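Local coordinates for conserved domain protein (PDB 3PNN), which probably catalyses formation of a glycosidic linkage, as a glycosyltransferase with an alpha/beta/alpha Rossmann-like fold, at residues K99-G102 with T103-V107; V120-D124 with D125-R129; Y154-G157 with N158-S161; G275-Y278 with S279-P283. All blocks are in the same frame, centred on the assembly; numbering follows the deposited sequence.

Contact 1: K99-G102 with T103-V107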
# COMPACT_ATOMS: atom_id res chain seq x y z
N LYS A 99 -9.21 6.98 -16.68
CA LYS A 99 -8.62 6.10 -15.68
C LYS A 99 -7.49 6.80 -14.92
O LYS A 99 -6.61 7.41 -15.52
CB LYS A 99 -8.08 4.84 -16.37
CG LYS A 99 -7.42 3.86 -15.43
CD LYS A 99 -7.14 2.55 -16.15
CE LYS A 99 -6.78 1.45 -15.17
NZ LYS A 99 -6.92 0.11 -15.81
N PRO A 100 -7.53 6.73 -13.58
CA PRO A 100 -6.48 7.36 -12.76
C PRO A 100 -5.09 6.83 -13.13
O PRO A 100 -4.95 5.67 -13.53
CB PRO A 100 -6.84 6.95 -11.33
CG PRO A 100 -8.35 6.77 -11.38
CD PRO A 100 -8.64 6.21 -12.76
N TRP A 101 -4.08 7.68 -12.96
CA TRP A 101 -2.73 7.38 -13.43
C TRP A 101 -2.02 6.23 -12.72
O TRP A 101 -1.04 5.70 -13.26
CB TRP A 101 -1.87 8.64 -13.39
CG TRP A 101 -2.31 9.67 -14.37
CD1 TRP A 101 -2.87 10.87 -14.09
CD2 TRP A 101 -2.21 9.59 -15.81
NE1 TRP A 101 -3.14 11.55 -15.25
CE2 TRP A 101 -2.74 10.79 -16.32
CE3 TRP A 101 -1.73 8.63 -16.70
CZ2 TRP A 101 -2.82 11.06 -17.69
CZ3 TRP A 101 -1.79 8.90 -18.07
CH2 TRP A 101 -2.33 10.10 -18.55
N GLY A 102 -2.46 5.86 -11.52
CA GLY A 102 -1.89 4.71 -10.84
C GLY A 102 -1.38 4.99 -9.43
O GLY A 102 -1.30 6.14 -9.02
N THR A 103 -1.02 3.94 -8.69
CA THR A 103 -0.63 4.11 -7.29
C THR A 103 0.57 5.02 -7.05
O THR A 103 0.63 5.70 -6.02
CB THR A 103 -0.37 2.76 -6.57
OG1 THR A 103 0.70 2.06 -7.24
CG2 THR A 103 -1.63 1.91 -6.57
N ASN A 104 1.56 5.01 -7.94
CA ASN A 104 2.71 5.87 -7.70
C ASN A 104 2.39 7.33 -8.07
O ASN A 104 3.03 8.24 -7.55
CB ASN A 104 4.00 5.35 -8.37
CG ASN A 104 5.26 5.69 -7.58
OD1 ASN A 104 5.58 6.86 -7.38
ND2 ASN A 104 5.99 4.68 -7.15
N HIS A 105 1.38 7.56 -8.91
CA HIS A 105 0.90 8.93 -9.13
C HIS A 105 0.17 9.43 -7.87
O HIS A 105 0.33 10.57 -7.45
CB HIS A 105 0.00 9.03 -10.36
CG HIS A 105 -0.65 10.38 -10.53
ND1 HIS A 105 -1.98 10.60 -10.26
CD2 HIS A 105 -0.15 11.56 -10.96
CE1 HIS A 105 -2.28 11.86 -10.50
NE2 HIS A 105 -1.19 12.47 -10.93
N ALA A 106 -0.63 8.56 -7.27
CA ALA A 106 -1.24 8.85 -5.97
C ALA A 106 -0.19 9.20 -4.91
O ALA A 106 -0.37 10.15 -4.14
CB ALA A 106 -2.10 7.67 -5.51
N VAL A 107 0.91 8.46 -4.86
CA VAL A 107 1.99 8.77 -3.93
C VAL A 107 2.57 10.17 -4.16
O VAL A 107 2.82 10.92 -3.21
CB VAL A 107 3.15 7.72 -4.00
CG1 VAL A 107 4.35 8.20 -3.20
CG2 VAL A 107 2.67 6.36 -3.47

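Contact 2: V120-D124 with D125-R129. With GOL (glycerol), chain D.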
# COMPACT_ATOMS: atom_id res chain seq x y z
N VAL A 120 4.01 3.88 3.26
CA VAL A 120 2.89 3.86 2.33
C VAL A 120 2.17 2.54 2.54
O VAL A 120 2.82 1.47 2.58
CB VAL A 120 3.37 3.95 0.88
CG1 VAL A 120 2.17 3.77 -0.09
CG2 VAL A 120 4.08 5.30 0.64
N ILE A 121 0.86 2.59 2.72
CA ILE A 121 0.06 1.38 2.86
C ILE A 121 -1.27 1.50 2.12
O ILE A 121 -1.72 2.61 1.82
CB ILE A 121 -0.28 1.04 4.35
CG1 ILE A 121 -1.20 2.10 4.98
CG2 ILE A 121 0.99 0.84 5.18
CD1 ILE A 121 -1.89 1.63 6.29
N ASN A 122 -1.89 0.35 1.84
CA ASN A 122 -3.22 0.34 1.25
C ASN A 122 -4.26 0.66 2.31
O ASN A 122 -4.01 0.49 3.52
CB ASN A 122 -3.55 -1.02 0.63
CG ASN A 122 -2.74 -1.32 -0.62
OD1 ASN A 122 -2.29 -0.40 -1.33
ND2 ASN A 122 -2.56 -2.60 -0.90
N ALA A 123 -5.44 1.07 1.87
CA ALA A 123 -6.51 1.51 2.77
C ALA A 123 -7.41 0.37 3.27
O ALA A 123 -8.16 0.55 4.22
CB ALA A 123 -7.36 2.59 2.09
N ASP A 124 -7.34 -0.79 2.63
CA ASP A 124 -8.31 -1.84 2.93
C ASP A 124 -7.63 -3.20 3.09
O ASP A 124 -8.25 -4.24 2.86
CB ASP A 124 -9.38 -1.88 1.84
CG ASP A 124 -10.71 -2.45 2.32
OD1 ASP A 124 -11.00 -2.42 3.54
OD2 ASP A 124 -11.48 -2.93 1.46
N ASP A 125 -6.35 -3.19 3.44
CA ASP A 125 -5.64 -4.43 3.80
C ASP A 125 -5.27 -4.41 5.27
O ASP A 125 -4.92 -3.36 5.82
CB ASP A 125 -4.37 -4.61 2.96
CG ASP A 125 -4.67 -5.02 1.53
OD1 ASP A 125 -4.94 -6.20 1.28
OD2 ASP A 125 -4.67 -4.14 0.66
N PHE A 126 -5.33 -5.58 5.91
CA PHE A 126 -4.92 -5.73 7.30
C PHE A 126 -3.49 -6.23 7.36
O PHE A 126 -3.18 -7.35 6.93
CB PHE A 126 -5.88 -6.67 8.05
CG PHE A 126 -5.55 -6.84 9.52
CD1 PHE A 126 -6.21 -6.09 10.49
CD2 PHE A 126 -4.61 -7.78 9.92
CE1 PHE A 126 -5.92 -6.26 11.85
CE2 PHE A 126 -4.31 -7.95 11.28
CZ PHE A 126 -4.96 -7.19 12.24
N TYR A 127 -2.60 -5.40 7.90
CA TYR A 127 -1.16 -5.69 7.89
C TYR A 127 -0.66 -6.36 9.18
O TYR A 127 0.35 -7.07 9.16
CB TYR A 127 -0.39 -4.41 7.61
CG TYR A 127 -0.60 -3.90 6.20
CD1 TYR A 127 0.13 -4.43 5.14
CD2 TYR A 127 -1.55 -2.92 5.92
CE1 TYR A 127 -0.06 -3.99 3.84
CE2 TYR A 127 -1.74 -2.46 4.62
CZ TYR A 127 -0.98 -2.99 3.58
OH TYR A 127 -1.15 -2.56 2.29
N GLY A 128 -1.35 -6.12 10.29
CA GLY A 128 -0.97 -6.68 11.58
C GLY A 128 -0.01 -5.78 12.35
O GLY A 128 0.81 -5.07 11.78
N ARG A 129 -0.11 -5.82 13.68
CA ARG A 129 0.62 -4.89 14.52
C ARG A 129 2.12 -4.90 14.30
O ARG A 129 2.75 -3.83 14.23
CB ARG A 129 0.33 -5.16 15.99
CG ARG A 129 0.97 -4.16 16.92
CD ARG A 129 0.43 -4.38 18.34
NE ARG A 129 1.01 -3.45 19.30
CZ ARG A 129 0.83 -3.53 20.62
NH1 ARG A 129 0.09 -4.52 21.11
NH2 ARG A 129 1.40 -2.64 21.43
C1 GOL D . -7.63 -6.98 -0.19
O1 GOL D . -6.47 -7.39 -0.87
C2 GOL D . -8.05 -5.61 -0.71
O2 GOL D . -7.62 -5.48 -2.04
C3 GOL D . -9.57 -5.47 -0.66
O3 GOL D . -9.95 -4.17 -1.04
O HOH W 1 -5.30 -0.64 5.74
O HOH W 2 -6.74 -2.08 0.15

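Contact 3: Y154-G157 with N158-S161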
# COMPACT_ATOMS: atom_id res chain seq x y z
N TYR A 154 5.85 -10.24 3.34
CA TYR A 154 4.97 -11.32 3.79
C TYR A 154 5.32 -12.59 3.01
O TYR A 154 6.06 -12.53 2.02
CB TYR A 154 3.52 -10.92 3.59
CG TYR A 154 3.13 -9.79 4.53
CD1 TYR A 154 2.59 -10.07 5.78
CD2 TYR A 154 3.38 -8.46 4.19
CE1 TYR A 154 2.26 -9.06 6.66
CE2 TYR A 154 3.06 -7.43 5.07
CZ TYR A 154 2.49 -7.74 6.30
OH TYR A 154 2.18 -6.72 7.19
N ARG A 155 4.82 -13.75 3.45
CA ARG A 155 5.09 -15.00 2.75
C ARG A 155 3.90 -15.35 1.86
O ARG A 155 2.76 -15.34 2.31
CB ARG A 155 5.39 -16.14 3.74
CG ARG A 155 6.74 -16.01 4.47
CD ARG A 155 6.64 -15.31 5.83
NE ARG A 155 7.96 -15.19 6.47
CZ ARG A 155 8.59 -16.19 7.09
NH1 ARG A 155 8.01 -17.38 7.17
NH2 ARG A 155 9.79 -16.00 7.64
N VAL A 156 4.16 -15.64 0.59
CA VAL A 156 3.08 -15.80 -0.39
C VAL A 156 2.05 -16.83 0.03
O VAL A 156 0.84 -16.62 -0.15
CB VAL A 156 3.61 -16.13 -1.79
CG1 VAL A 156 4.26 -17.53 -1.82
CG2 VAL A 156 2.48 -16.03 -2.82
N GLY A 157 2.50 -17.93 0.63
CA GLY A 157 1.60 -19.01 1.02
C GLY A 157 0.58 -18.61 2.07
O GLY A 157 -0.45 -19.27 2.24
N ASN A 158 0.86 -17.52 2.77
CA ASN A 158 -0.06 -16.98 3.77
C ASN A 158 -1.03 -15.96 3.18
O ASN A 158 -1.88 -15.42 3.90
CB ASN A 158 0.72 -16.30 4.91
CG ASN A 158 1.58 -17.26 5.71
OD1 ASN A 158 1.24 -18.44 5.88
ND2 ASN A 158 2.69 -16.76 6.22
N THR A 159 -0.92 -15.67 1.89
CA THR A 159 -1.70 -14.58 1.29
C THR A 159 -2.63 -15.02 0.17
O THR A 159 -3.10 -14.20 -0.61
CB THR A 159 -0.78 -13.47 0.71
OG1 THR A 159 -0.14 -13.96 -0.48
CG2 THR A 159 0.28 -13.03 1.75
N LEU A 160 -2.90 -16.32 0.08
CA LEU A 160 -3.70 -16.83 -1.03
C LEU A 160 -5.18 -16.86 -0.69
O LEU A 160 -5.56 -16.68 0.47
CB LEU A 160 -3.22 -18.23 -1.42
CG LEU A 160 -1.71 -18.33 -1.63
CD1 LEU A 160 -1.32 -19.78 -1.89
CD2 LEU A 160 -1.25 -17.41 -2.76
N SER A 161 -6.02 -17.07 -1.70
CA SER A 161 -7.45 -17.24 -1.50
C SER A 161 -7.93 -18.58 -2.04
O SER A 161 -7.52 -19.01 -3.12
CB SER A 161 -8.24 -16.12 -2.17
OG SER A 161 -9.64 -16.43 -2.19
O HOH W 3 3.26 -14.09 5.88
O HOH W 4 -2.85 -18.43 2.25

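Contact 4: G275-Y278 with S279-P283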
# COMPACT_ATOMS: atom_id res chain seq x y z
N GLY A 275 -7.21 -9.90 4.15
CA GLY A 275 -7.93 -8.97 3.32
C GLY A 275 -8.96 -9.72 2.53
O GLY A 275 -8.93 -10.96 2.44
N VAL A 276 -9.90 -8.98 1.96
CA VAL A 276 -11.00 -9.59 1.23
C VAL A 276 -10.70 -9.47 -0.25
O VAL A 276 -10.87 -8.40 -0.83
CB VAL A 276 -12.33 -8.89 1.56
CG1 VAL A 276 -13.49 -9.49 0.74
CG2 VAL A 276 -12.62 -8.95 3.05
N THR A 277 -10.22 -10.55 -0.86
CA THR A 277 -9.98 -10.54 -2.30
C THR A 277 -11.26 -10.88 -3.05
O THR A 277 -11.64 -10.21 -4.01
CB THR A 277 -8.86 -11.53 -2.71
OG1 THR A 277 -7.73 -11.35 -1.86
CG2 THR A 277 -8.45 -11.30 -4.15
N TYR A 278 -11.92 -11.94 -2.61
CA TYR A 278 -13.20 -12.36 -3.17
C TYR A 278 -14.22 -12.28 -2.05
O TYR A 278 -13.88 -12.45 -0.88
CB TYR A 278 -13.11 -13.80 -3.68
CG TYR A 278 -12.14 -13.99 -4.83
CD1 TYR A 278 -12.56 -13.81 -6.14
CD2 TYR A 278 -10.81 -14.34 -4.60
CE1 TYR A 278 -11.68 -13.97 -7.20
CE2 TYR A 278 -9.93 -14.51 -5.65
CZ TYR A 278 -10.36 -14.33 -6.95
OH TYR A 278 -9.49 -14.49 -8.00
N SER A 279 -15.48 -12.04 -2.40
CA SER A 279 -16.53 -11.86 -1.39
C SER A 279 -16.57 -13.04 -0.42
O SER A 279 -16.77 -12.86 0.79
CB SER A 279 -17.90 -11.61 -2.05
OG SER A 279 -18.29 -12.70 -2.86
N ASP A 280 -16.38 -14.25 -0.94
CA ASP A 280 -16.34 -15.45 -0.11
C ASP A 280 -15.24 -15.44 0.95
O ASP A 280 -15.31 -16.20 1.93
CB ASP A 280 -16.19 -16.70 -0.99
CG ASP A 280 -17.53 -17.23 -1.50
OD1 ASP A 280 -18.57 -16.90 -0.90
OD2 ASP A 280 -17.53 -17.98 -2.50
N ASP A 281 -14.21 -14.61 0.76
CA ASP A 281 -13.13 -14.47 1.75
C ASP A 281 -13.57 -13.71 3.00
O ASP A 281 -12.93 -13.79 4.04
CB ASP A 281 -11.93 -13.70 1.16
CG ASP A 281 -11.26 -14.43 0.01
OD1 ASP A 281 -11.42 -15.66 -0.09
OD2 ASP A 281 -10.58 -13.75 -0.79
N ARG A 282 -14.65 -12.95 2.89
CA ARG A 282 -14.99 -12.01 3.97
C ARG A 282 -15.28 -12.65 5.36
O ARG A 282 -14.77 -12.17 6.37
CB ARG A 282 -16.14 -11.08 3.56
CG ARG A 282 -16.36 -9.94 4.55
CD ARG A 282 -17.52 -9.02 4.14
NE ARG A 282 -17.76 -8.04 5.19
CZ ARG A 282 -18.49 -8.28 6.27
NH1 ARG A 282 -19.07 -9.46 6.42
NH2 ARG A 282 -18.65 -7.33 7.19
N PRO A 283 -16.09 -13.71 5.42
CA PRO A 283 -16.37 -14.30 6.74
C PRO A 283 -15.09 -14.73 7.48
O PRO A 283 -15.04 -14.64 8.71
CB PRO A 283 -17.23 -15.52 6.39
CG PRO A 283 -17.94 -15.10 5.14
CD PRO A 283 -16.91 -14.32 4.36

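Contact 1: K99-G102 with T103-V107
Trp101 and His105 meet at the start of helix 103-108, where Gly102 is the N-cap residue. His105 CB is 3.4 Å from Gly102 O and 3.6 Å from Trp101 CB. The next atom, His105 CG, also lies 3.6 Å from Trp101 CB. Because CG stands anti to the backbone N (chi1 173°), the imidazole swings back beside the indole. Trp101 CD1 then sits 3.8 Å above the plane of the His105 imidazole, over its centre. This is an edge-to-face stack: the indole edge meets the histidine face, with the planes 70° apart. At the tip of the imidazole, CE1 lies near the indole plane, beside its edge. Both ring nitrogens have partners in the preceding loop. ND1 is hydrogen-bonded to Gln82 NE2, and NE2 to Arg86 O. Trp101 NE1 is bonded to Leu84 O, which fixes the indole from the same loop. Helix 223-239 also touches the indole, through Phe235 and Leu236. Behind the rings, the backbone starts the helix. Gly102 O receives a weak bond from His105 N and a straighter one from Ala106 N, at 3.1 Å with an N-H...O angle of 167°.

Contact 2: V120-D124 with D125-R129
Tyr127 OH takes the N-H of Asn122 on strand 118-122, 3.0 Å from Asn122 N. The ring reaches back along the chain with its CG beside its own backbone N (chi1 -68°). On the way Tyr127 CE2 packs 3.8 Å from Ile121 CB, and Asn122 O lies at the ring edge in its plane. Beside it, Asn122 ND2 donates to Asp125 OD2 at 3.0 Å. These two side chains run side by side and point the same way. The amide reaches the carboxylate oxygen from above its plane, 42° out of it. Water 1 donates to both Asn122 O and Asp125 O and so bridges two parts of the same backbone. Further out, Tyr127 OH is also bonded to Met215 O, Asn122 OD1 to Asn216 ND2, and Asp125 OD1 to Trp273 NE1. These partners set the positions of the tyrosine, the amide and the carboxylate. A glycerol, probably from the crystallisation liquor, lies beside the two aspartates. Glycerol O1 donates to Asp125 OD1 at 2.9 Å, and glycerol O3 to Asp124 OD2 at 3.2 Å. The two carboxylates each accept one hydroxyl, which implies a polar surface, possibly a pocket, that can take up polyol hydroxyls.

Contact 3: Y154-G157 with N158-S161
Thr159 and Val156 set their side chains across each other at about a right angle, and the threonine hydroxyl turns to the valine backbone. OG1 lies between the backbone N and the carbonyl carbon of its own residue (chi1 72°). From there Thr159 OG1 donates to Val156 O at 2.9 Å, 18° from the carbonyl plane. Thr159 N donates to Val156 O as well, also at 2.9 Å, from well above that plane. Two donors of one residue therefore grip Val156 O. The methyl CG2 of Thr159 points to the other carbonyl of the turn and lies 3.4 Å from Arg155 O.

Leu160 crosses Val156 obliquely. Leu160 CD2 packs 4.0 Å from Val156 CG2, and Leu160 CG lies 3.4 Å from Val156 O. Both side chains also touch Ile195 of strand 194-198, so this apolar pair faces the neighbouring strands.

The Asn158 amide lies alongside Arg155. Asn158 ND2 is 3.7 Å from Arg155 CB, and water 3 links ND2 to Arg155 N. The arginine chain bends at its second torsion and carries the guanidinium away to a salt bridge with Asp268. Asn158 N donates to Arg155 O at 2.9 Å. Water 4 joins Gly157 O to Leu160 N and closes the other end of the turn. Gly157 O is also bonded to Arg190 NH1 of strand 179-191.

Two successive bonds from residue i+3 back to residue i, Asn158 to Arg155 and Thr159 to Val156, are the pattern of a short 3-10 turn, which here takes the chain out of strand 148-155.

Contact 4: G275-Y278 with S279-P283
Asp281 OD2 accepts two backbone N-H groups from the loop that precedes it. Tyr278 N donates to Asp281 OD2 at 2.9 Å with an N-H...O angle of 165°. Thr277 N adds a weak bond to Asp281 OD2 at 3.2 Å. The tyrosine N-H reaches OD2 from above the carboxylate plane. Asp281 CG stands beside its own backbone N (chi1 -65°), which turns the carboxylate back over the loop. A return bond closes the turn: Asp281 N donates to Tyr278 O at 2.7 Å.

Asp281 and Tyr278 lie side by side and point the same way. The ring and carboxylate planes are 85° apart, and Asp281 OD2 sits at the ring edge, 3.9 Å from Tyr278 CD2. The phenol OH is bonded to Gly165 O, and Ser161 and Ser163 touch the Tyr278 side chain. Asp281 OD1 is bonded to Ser161 OG, so both carboxylate oxygens are engaged.

A carboxylate that accepts the backbone N-H of the residue three places before it is capping-box-like. Of that pattern, the Tyr278 N to Asp281 OD2 bond is the part seen here, where the loop after strand 263-268 leads into helix 282-294. Arg282 N also donates to Ser279 O, which continues the turn toward the helix.

Val276 packs on the far end of this turn. Val276 CG2 is 4.0 Å from Arg282 CA, and CG1 and CG2 both lie near Arg282 CB. The arginine chain is extended from CG to NE and leads away from the loop. Its NH2 forms a salt bridge with Asp26 and donates to a glycerol.

Overall arrangement
From the N terminus, contact 1 comes first and starts helix 103-108 after the long loop behind strand 77-81. Contact 2 lies on strand 118-122 and the loop after it, leading to helix 129-140. Val107 packs on Val120 between them. Contact 3 closes the turn after strand 148-155, and Tyr154 OH is probably bonded to Tyr127 O of contact 2. Contact 4 leads into helix 282-294 near the C terminus. A probable hydrogen bond from Ser161 to Asp281 joins it to contact 3. The four follow in series, and none encloses another. Contacts 1 and 3 lie on opposite sides of the chain's centre, about 25 Å apart between centres.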